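Local structure of DNA helicase assembly protein (Enterobacteria phage T4, 1C1K) at residues I26-N31 with W41-S46; T160-D165 with K191-I196; E134-N139 with S166-I171. The protein loads the replicative helicase onto single-stranded-DNA-binding-protein-coated DNA at the replication fork, serving viral replication, recombination and repair. All coordinates share one frame; numbering follows the deposited sequence.

Contact 1 (I26-N31 with W41-S46)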
# COMPACT_ATOMS: atom_id res chain seq x y z
N ILE A 26 3.81 -12.17 -3.02
CA ILE A 26 3.37 -10.80 -2.73
C ILE A 26 1.86 -10.70 -2.88
O ILE A 26 1.20 -9.99 -2.12
CB ILE A 26 4.09 -9.78 -3.65
CG1 ILE A 26 5.59 -9.77 -3.31
CG2 ILE A 26 3.49 -8.37 -3.47
CD1 ILE A 26 6.46 -9.01 -4.31
N LYS A 27 1.30 -11.42 -3.85
CA LYS A 27 -0.14 -11.41 -4.06
C LYS A 27 -0.85 -11.96 -2.83
O LYS A 27 -1.82 -11.38 -2.34
CB LYS A 27 -0.50 -12.26 -5.28
CG LYS A 27 -1.99 -12.25 -5.63
CD LYS A 27 -2.31 -13.35 -6.63
CE LYS A 27 -3.74 -13.25 -7.12
NZ LYS A 27 -4.23 -14.57 -7.59
N GLN A 28 -0.36 -13.08 -2.32
CA GLN A 28 -0.97 -13.70 -1.15
C GLN A 28 -0.78 -12.81 0.08
O GLN A 28 -1.66 -12.72 0.93
CB GLN A 28 -0.37 -15.09 -0.94
CG GLN A 28 -0.81 -16.07 -2.02
CD GLN A 28 -0.05 -17.37 -1.98
OE1 GLN A 28 -0.08 -18.15 -2.95
NE2 GLN A 28 0.64 -17.63 -0.88
N HIS A 29 0.37 -12.15 0.16
CA HIS A 29 0.64 -11.27 1.28
C HIS A 29 -0.37 -10.12 1.28
O HIS A 29 -0.95 -9.79 2.32
CB HIS A 29 2.06 -10.69 1.15
CG HIS A 29 2.39 -9.68 2.21
ND1 HIS A 29 3.10 -10.00 3.34
CD2 HIS A 29 2.09 -8.36 2.30
CE1 HIS A 29 3.22 -8.92 4.10
NE2 HIS A 29 2.62 -7.91 3.49
N MET A 30 -0.60 -9.53 0.11
CA MET A 30 -1.53 -8.41 -0.01
C MET A 30 -2.99 -8.82 0.20
O MET A 30 -3.86 -7.95 0.37
CB MET A 30 -1.35 -7.74 -1.37
CG MET A 30 -0.03 -6.97 -1.50
SD MET A 30 0.27 -5.77 -0.14
CE MET A 30 -1.28 -4.88 -0.17
N ASN A 31 -3.25 -10.13 0.22
CA ASN A 31 -4.59 -10.67 0.44
C ASN A 31 -4.71 -11.16 1.88
O ASN A 31 -5.74 -11.70 2.28
CB ASN A 31 -4.86 -11.85 -0.49
CG ASN A 31 -5.31 -11.43 -1.87
OD1 ASN A 31 -5.15 -12.17 -2.84
ND2 ASN A 31 -5.88 -10.24 -1.97
N TRP A 41 10.63 -13.28 2.66
CA TRP A 41 10.45 -13.30 1.20
C TRP A 41 10.75 -14.64 0.51
O TRP A 41 11.26 -14.68 -0.62
CB TRP A 41 11.29 -12.19 0.57
CG TRP A 41 10.92 -10.84 1.09
CD1 TRP A 41 11.40 -10.25 2.23
CD2 TRP A 41 10.02 -9.90 0.50
NE1 TRP A 41 10.84 -9.00 2.39
CE2 TRP A 41 9.99 -8.76 1.34
CE3 TRP A 41 9.22 -9.90 -0.65
CZ2 TRP A 41 9.21 -7.63 1.05
CZ3 TRP A 41 8.44 -8.79 -0.94
CH2 TRP A 41 8.44 -7.67 -0.08
N CYS A 42 10.40 -15.72 1.19
CA CYS A 42 10.58 -17.06 0.65
C CYS A 42 9.24 -17.75 0.77
O CYS A 42 8.52 -17.55 1.75
CB CYS A 42 11.60 -17.85 1.47
SG CYS A 42 13.28 -17.26 1.32
N MET A 43 8.89 -18.54 -0.23
CA MET A 43 7.63 -19.27 -0.19
C MET A 43 7.68 -20.39 -1.21
O MET A 43 8.25 -20.23 -2.29
CB MET A 43 6.44 -18.35 -0.49
CG MET A 43 5.08 -18.98 -0.20
SD MET A 43 3.65 -17.92 -0.59
CE MET A 43 3.55 -18.18 -2.35
N ARG A 44 7.11 -21.53 -0.85
CA ARG A 44 7.07 -22.66 -1.75
C ARG A 44 5.76 -22.52 -2.50
O ARG A 44 4.78 -22.02 -1.96
CB ARG A 44 7.11 -23.97 -0.97
CG ARG A 44 8.38 -24.77 -1.16
CD ARG A 44 8.77 -25.52 0.10
NE ARG A 44 9.18 -24.61 1.16
CZ ARG A 44 9.81 -25.00 2.27
NH1 ARG A 44 10.10 -26.28 2.47
NH2 ARG A 44 10.15 -24.10 3.19
N VAL A 45 5.74 -22.95 -3.76
CA VAL A 45 4.53 -22.86 -4.56
C VAL A 45 4.24 -24.19 -5.24
O VAL A 45 5.10 -25.06 -5.32
CB VAL A 45 4.64 -21.76 -5.64
CG1 VAL A 45 5.15 -20.48 -5.01
CG2 VAL A 45 5.58 -22.22 -6.75
N SER A 46 3.01 -24.35 -5.73
CA SER A 46 2.62 -25.57 -6.43
C SER A 46 3.07 -25.48 -7.89
O SER A 46 2.63 -24.60 -8.63
CB SER A 46 1.10 -25.74 -6.36
OG SER A 46 0.63 -26.57 -7.41
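Two separate side-chain touches join Ile26 and Gln28, near the end of helix 16-30, to Trp41 and Met43 in the irregular chain that leads on to helix 47-52. The first is apolar. Ile26 reaches the six-membered end of the Trp41 indole, with CG1 3.8 Å from CZ3 and CD1 3.9 Å from the same CZ3. The isoleucine meets the rim of the indole near its plane and does not lie over a face. Its CG1 branch stands beside its own backbone N (chi1 -66°) and runs on extended, which carries CD1 out to that rim.

The second touch sets an amide against a thioether. Gln28 NE2 lies 3.0 Å from Met43 SD, unusually short for a nitrogen-sulfur pair that makes no hydrogen bond, so the exact spacing is doubtful. Gln28 NE2 is also 3.3 Å from Met43 CE. Met43 runs straight from the backbone to its sulfur, and only the last torsion (chi3 81°) bends, turning CE in alongside the amide, where it is 3.7 Å from Gln28 OE1.

Around these touches the chain folds back on helix 16-30: Met43 also meets Met25, and Val45 rests on Lys21 and Leu24. Ser46 OG then bonds Ala49 N, capping the start of helix 47-52. Ile26 also packs on Phe75 and Leu79 of helix 68-81, while the Trp41 ring touches Pro7 and Ile196 of helix 181-196.

Contact 2 (T160-D165 with K191-I196); sequences TFILLD and KAYRKI
Ile162 and Asp165, one turn apart on helix 158-168, meet Tyr193 and Arg194 on helix 181-196. The apolar part belongs to Ile162. Its CD1 comes obliquely to the tyrosine ring, 3.5 Å from Tyr193 CD2, and also rests 3.7 Å from Tyr193 CB. The other branch, CG2, lies 4.1 Å from Arg194 CG, against the aliphatic stem.

The polar part is a salt bridge. Arg194 NH1 donates to Asp165 OD2 over 2.9 Å with an N-H...O angle of 155°, within the guanidinium plane but somewhat out of the carboxylate plane, on its syn side. Arg194 starts out extended and turns at chi3 (67°), which brings NH1 round to the acid. A water bonded to both Asp165 OD1 and Arg194 NH1 adds a second link. Asp165 OD1 also accepts from Ile171 N, and Arg194 NH2 pairs with Asp172, so both charged groups have further partners in helix 170-177. Tyr193 OH bonds Glu159, back on the first helix.

The segments' axes cross at -73°, 10.3 Å apart: a steep helix-helix crossing with an apolar centre at Ile162 and the ion pair at its margin, where Arg194 is partly exposed, in the mainly helical C-terminal part of this two-domain fold.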
# COMPACT_ATOMS: atom_id res chain seq x y z
N THR A 160 0.12 7.64 2.68
CA THR A 160 -0.27 8.71 3.60
C THR A 160 -1.15 8.12 4.70
O THR A 160 -0.95 8.42 5.87
CB THR A 160 -1.05 9.82 2.86
OG1 THR A 160 -0.13 10.64 2.14
CG2 THR A 160 -1.82 10.69 3.86
N PHE A 161 -2.11 7.29 4.32
CA PHE A 161 -3.00 6.67 5.30
C PHE A 161 -2.18 5.88 6.32
O PHE A 161 -2.40 5.98 7.54
CB PHE A 161 -3.99 5.73 4.60
CG PHE A 161 -5.21 5.42 5.42
CD1 PHE A 161 -5.19 4.41 6.39
CD2 PHE A 161 -6.40 6.12 5.22
CE1 PHE A 161 -6.32 4.12 7.15
CE2 PHE A 161 -7.54 5.84 5.97
CZ PHE A 161 -7.50 4.83 6.94
N ILE A 162 -1.21 5.11 5.85
CA ILE A 162 -0.40 4.31 6.75
C ILE A 162 0.55 5.18 7.57
O ILE A 162 0.86 4.87 8.71
CB ILE A 162 0.36 3.21 5.98
CG1 ILE A 162 -0.65 2.21 5.41
CG2 ILE A 162 1.33 2.47 6.91
CD1 ILE A 162 -0.10 1.31 4.32
N LEU A 163 1.00 6.29 7.00
CA LEU A 163 1.88 7.19 7.74
C LEU A 163 1.08 7.81 8.89
O LEU A 163 1.56 7.90 10.02
CB LEU A 163 2.43 8.28 6.81
CG LEU A 163 3.70 7.90 6.03
CD1 LEU A 163 3.89 8.86 4.87
CD2 LEU A 163 4.91 7.92 6.95
N LEU A 164 -0.15 8.25 8.61
CA LEU A 164 -1.00 8.83 9.64
C LEU A 164 -1.26 7.77 10.72
O LEU A 164 -1.20 8.05 11.91
CB LEU A 164 -2.32 9.30 9.04
CG LEU A 164 -2.28 10.51 8.10
CD1 LEU A 164 -3.57 10.59 7.30
CD2 LEU A 164 -2.07 11.78 8.91
N ASP A 165 -1.54 6.55 10.28
CA ASP A 165 -1.81 5.44 11.19
C ASP A 165 -0.67 5.18 12.17
O ASP A 165 -0.91 4.78 13.31
CB ASP A 165 -2.09 4.17 10.39
CG ASP A 165 -2.25 2.95 11.28
OD1 ASP A 165 -3.37 2.77 11.82
OD2 ASP A 165 -1.28 2.18 11.44
N LYS A 191 -3.24 -3.23 6.15
CA LYS A 191 -2.42 -3.94 7.11
C LYS A 191 -1.28 -4.69 6.43
O LYS A 191 -0.16 -4.74 6.94
CB LYS A 191 -3.28 -4.90 7.93
CG LYS A 191 -4.24 -4.18 8.87
CD LYS A 191 -4.71 -5.10 10.00
CE LYS A 191 -5.71 -6.13 9.51
NZ LYS A 191 -6.95 -5.51 8.96
N ALA A 192 -1.56 -5.26 5.26
CA ALA A 192 -0.52 -6.00 4.53
C ALA A 192 0.61 -5.05 4.12
O ALA A 192 1.78 -5.36 4.31
CB ALA A 192 -1.13 -6.67 3.31
N TYR A 193 0.24 -3.90 3.56
CA TYR A 193 1.23 -2.91 3.12
C TYR A 193 1.98 -2.35 4.34
O TYR A 193 3.18 -2.09 4.28
CB TYR A 193 0.53 -1.79 2.36
CG TYR A 193 1.43 -0.90 1.51
CD1 TYR A 193 2.72 -1.29 1.12
CD2 TYR A 193 0.97 0.35 1.08
CE1 TYR A 193 3.52 -0.46 0.34
CE2 TYR A 193 1.77 1.18 0.30
CZ TYR A 193 3.04 0.78 -0.06
OH TYR A 193 3.82 1.62 -0.82
N ARG A 194 1.27 -2.18 5.44
CA ARG A 194 1.90 -1.67 6.65
C ARG A 194 3.03 -2.59 7.12
O ARG A 194 4.02 -2.13 7.68
CB ARG A 194 0.83 -1.50 7.76
CG ARG A 194 1.37 -0.97 9.09
CD ARG A 194 0.22 -0.62 10.06
NE ARG A 194 -0.53 -1.80 10.49
CZ ARG A 194 -1.51 -1.79 11.39
NH1 ARG A 194 -1.87 -0.65 11.99
NH2 ARG A 194 -2.12 -2.92 11.71
N LYS A 195 2.88 -3.89 6.90
CA LYS A 195 3.90 -4.86 7.30
C LYS A 195 5.22 -4.68 6.55
O LYS A 195 6.29 -4.91 7.10
CB LYS A 195 3.39 -6.28 7.10
CG LYS A 195 2.36 -6.71 8.14
CD LYS A 195 1.98 -8.18 7.99
CE LYS A 195 1.02 -8.59 9.09
NZ LYS A 195 1.46 -9.83 9.79
N ILE A 196 5.14 -4.29 5.28
CA ILE A 196 6.36 -4.12 4.50
C ILE A 196 6.90 -2.69 4.54
O ILE A 196 7.98 -2.42 4.02
CB ILE A 196 6.17 -4.56 3.03
CG1 ILE A 196 4.94 -3.90 2.43
CG2 ILE A 196 6.02 -6.08 2.97
CD1 ILE A 196 4.78 -4.19 0.94
O HOH W 1 -3.57 0.88 13.70

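Contact 3 (E134-N139 with S166-I171); sequences EIFEYN and SFLNII
Phe136 packs against Leu168 and Ile170, which flank a sharp helix-to-helix turn: helix 158-168 stops, Asn169 alone takes positive phi (54°), and helix 170-177 begins. The central interaction is a CH-pi contact. Leu168 CD1 sits over one face of the Phe136 ring, 4.0 Å from its centroid and 19° off the ring normal, leaning toward the CD2 side, where Leu168 CD1 is 3.7 Å from Phe136 CD2. Leu168 CG stands beside its backbone N (chi1 -62°), and an extended chi2 carries CD1 on to the ring face. Ile170 reaches the same part of the ring: its CD1 approaches obliquely, 3.9 Å from Phe136 CD2. One ring carbon is thus shared by methyl groups from both sides of the turn.

The opposite face of the ring is taken by its own neighbour, Ile135, whose CG2 lies over the centre. Methyl groups therefore sandwich the phenyl group. Phe132 meets it edge-to-face, and Ile120 of helix 109-126 and Phe208 of helix 201-216 also touch it.

Farther out, Ile135 is buried against Ile120 and Phe123, holding the loop to helix 109-126, and its backbone bonds that of Ile147. Glu137 OE1 forms a salt bridge with Lys173 NZ, tying the same loop to helix 170-177 beyond the turn. On the other side of the turn, Ser166 OG bonds back to Leu163 O within helix 158-168, while Ser166 O accepts from Ser201 OG.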
# COMPACT_ATOMS: atom_id res chain seq x y z
N GLU A 134 -12.01 14.69 14.58
CA GLU A 134 -13.23 14.11 14.02
C GLU A 134 -13.02 13.50 12.62
O GLU A 134 -13.79 12.65 12.17
CB GLU A 134 -14.33 15.17 13.96
CG GLU A 134 -14.93 15.46 15.33
CD GLU A 134 -15.78 16.72 15.38
OE1 GLU A 134 -16.07 17.18 16.51
OE2 GLU A 134 -16.15 17.25 14.31
N ILE A 135 -11.97 13.95 11.94
CA ILE A 135 -11.65 13.46 10.60
C ILE A 135 -11.16 12.01 10.66
O ILE A 135 -11.49 11.20 9.79
CB ILE A 135 -10.53 14.31 9.96
CG1 ILE A 135 -11.06 15.71 9.61
CG2 ILE A 135 -9.97 13.59 8.72
CD1 ILE A 135 -12.08 15.73 8.50
N PHE A 136 -10.40 11.70 11.70
CA PHE A 136 -9.80 10.39 11.85
C PHE A 136 -10.55 9.34 12.65
O PHE A 136 -10.21 8.16 12.58
CB PHE A 136 -8.39 10.58 12.43
CG PHE A 136 -7.60 11.64 11.73
CD1 PHE A 136 -7.65 12.96 12.16
CD2 PHE A 136 -6.84 11.33 10.60
CE1 PHE A 136 -6.96 13.96 11.48
CE2 PHE A 136 -6.15 12.32 9.92
CZ PHE A 136 -6.21 13.63 10.36
N GLU A 137 -11.57 9.75 13.39
CA GLU A 137 -12.33 8.81 14.20
C GLU A 137 -13.42 8.05 13.45
O GLU A 137 -14.14 8.62 12.64
CB GLU A 137 -12.95 9.53 15.40
CG GLU A 137 -11.94 10.06 16.40
CD GLU A 137 -11.29 8.97 17.22
OE1 GLU A 137 -10.11 9.13 17.60
OE2 GLU A 137 -11.96 7.95 17.49
N TYR A 138 -13.54 6.76 13.74
CA TYR A 138 -14.56 5.93 13.12
C TYR A 138 -15.94 6.46 13.57
O TYR A 138 -16.12 6.84 14.73
CB TYR A 138 -14.37 4.48 13.58
CG TYR A 138 -15.50 3.55 13.23
CD1 TYR A 138 -15.61 3.01 11.95
CD2 TYR A 138 -16.45 3.19 14.18
CE1 TYR A 138 -16.64 2.13 11.62
CE2 TYR A 138 -17.49 2.31 13.87
CZ TYR A 138 -17.58 1.78 12.59
OH TYR A 138 -18.59 0.90 12.28
N ASN A 139 -16.89 6.49 12.63
CA ASN A 139 -18.25 6.97 12.90
C ASN A 139 -19.24 5.81 12.76
O ASN A 139 -19.59 5.42 11.65
CB ASN A 139 -18.61 8.08 11.90
CG ASN A 139 -19.93 8.77 12.23
OD1 ASN A 139 -20.26 9.81 11.66
ND2 ASN A 139 -20.68 8.19 13.15
N SER A 166 0.57 5.40 11.72
CA SER A 166 1.73 5.15 12.57
C SER A 166 1.69 5.86 13.91
O SER A 166 2.21 5.34 14.90
CB SER A 166 3.03 5.48 11.81
OG SER A 166 3.31 6.86 11.76
N PHE A 167 1.07 7.03 13.97
CA PHE A 167 0.99 7.75 15.25
C PHE A 167 -0.45 8.01 15.70
O PHE A 167 -0.67 8.47 16.82
CB PHE A 167 1.78 9.06 15.21
CG PHE A 167 1.36 10.01 14.12
CD1 PHE A 167 0.42 11.00 14.38
CD2 PHE A 167 1.89 9.91 12.84
CE1 PHE A 167 0.01 11.88 13.37
CE2 PHE A 167 1.50 10.78 11.82
CZ PHE A 167 0.55 11.77 12.09
N LEU A 168 -1.43 7.71 14.84
CA LEU A 168 -2.83 7.93 15.19
C LEU A 168 -3.62 6.63 15.43
O LEU A 168 -4.76 6.68 15.88
CB LEU A 168 -3.53 8.76 14.10
CG LEU A 168 -3.01 10.18 13.87
CD1 LEU A 168 -3.82 10.85 12.77
CD2 LEU A 168 -3.10 10.99 15.17
N ASN A 169 -3.02 5.49 15.10
CA ASN A 169 -3.66 4.19 15.32
C ASN A 169 -5.05 4.06 14.69
O ASN A 169 -5.97 3.51 15.29
CB ASN A 169 -3.76 3.93 16.84
CG ASN A 169 -4.16 2.50 17.17
OD1 ASN A 169 -4.87 2.26 18.16
ND2 ASN A 169 -3.71 1.55 16.36
N ILE A 170 -5.20 4.55 13.46
CA ILE A 170 -6.47 4.52 12.74
C ILE A 170 -6.97 3.14 12.32
O ILE A 170 -8.14 2.80 12.53
CB ILE A 170 -6.40 5.38 11.46
CG1 ILE A 170 -6.11 6.84 11.81
CG2 ILE A 170 -7.69 5.26 10.68
CD1 ILE A 170 -5.51 7.64 10.65
N ILE A 171 -6.10 2.35 11.71
CA ILE A 171 -6.47 1.04 11.21
C ILE A 171 -7.00 0.10 12.28
O ILE A 171 -8.11 -0.42 12.16
CB ILE A 171 -5.28 0.36 10.49
CG1 ILE A 171 -4.86 1.18 9.26
CG2 ILE A 171 -5.66 -1.06 10.05
CD1 ILE A 171 -3.46 0.86 8.73

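Overall arrangement
The three contacts run along the molecule in a row. Contact 1 lies in the N-terminal part of the chain, while contacts 2 and 3 share the C-terminal part. Contacts 1 and 3 fall on opposite sides of the chain's centre, about 30 Å apart between centres, with contact 2 nearer that centre. Helix 181-196 reaches contact 1 through Ala192 O, 2.8 Å from His29 NE2, a hydrogen bond joining contacts 1 and 2. Contacts 2 and 3, with centres about 12 Å apart, both use helix 158-168 and touch directly, Lys191 CG being 3.6 Å from Ile171 CG2. A bound iridium ion lies about 14 Å from the Phe136 side chain.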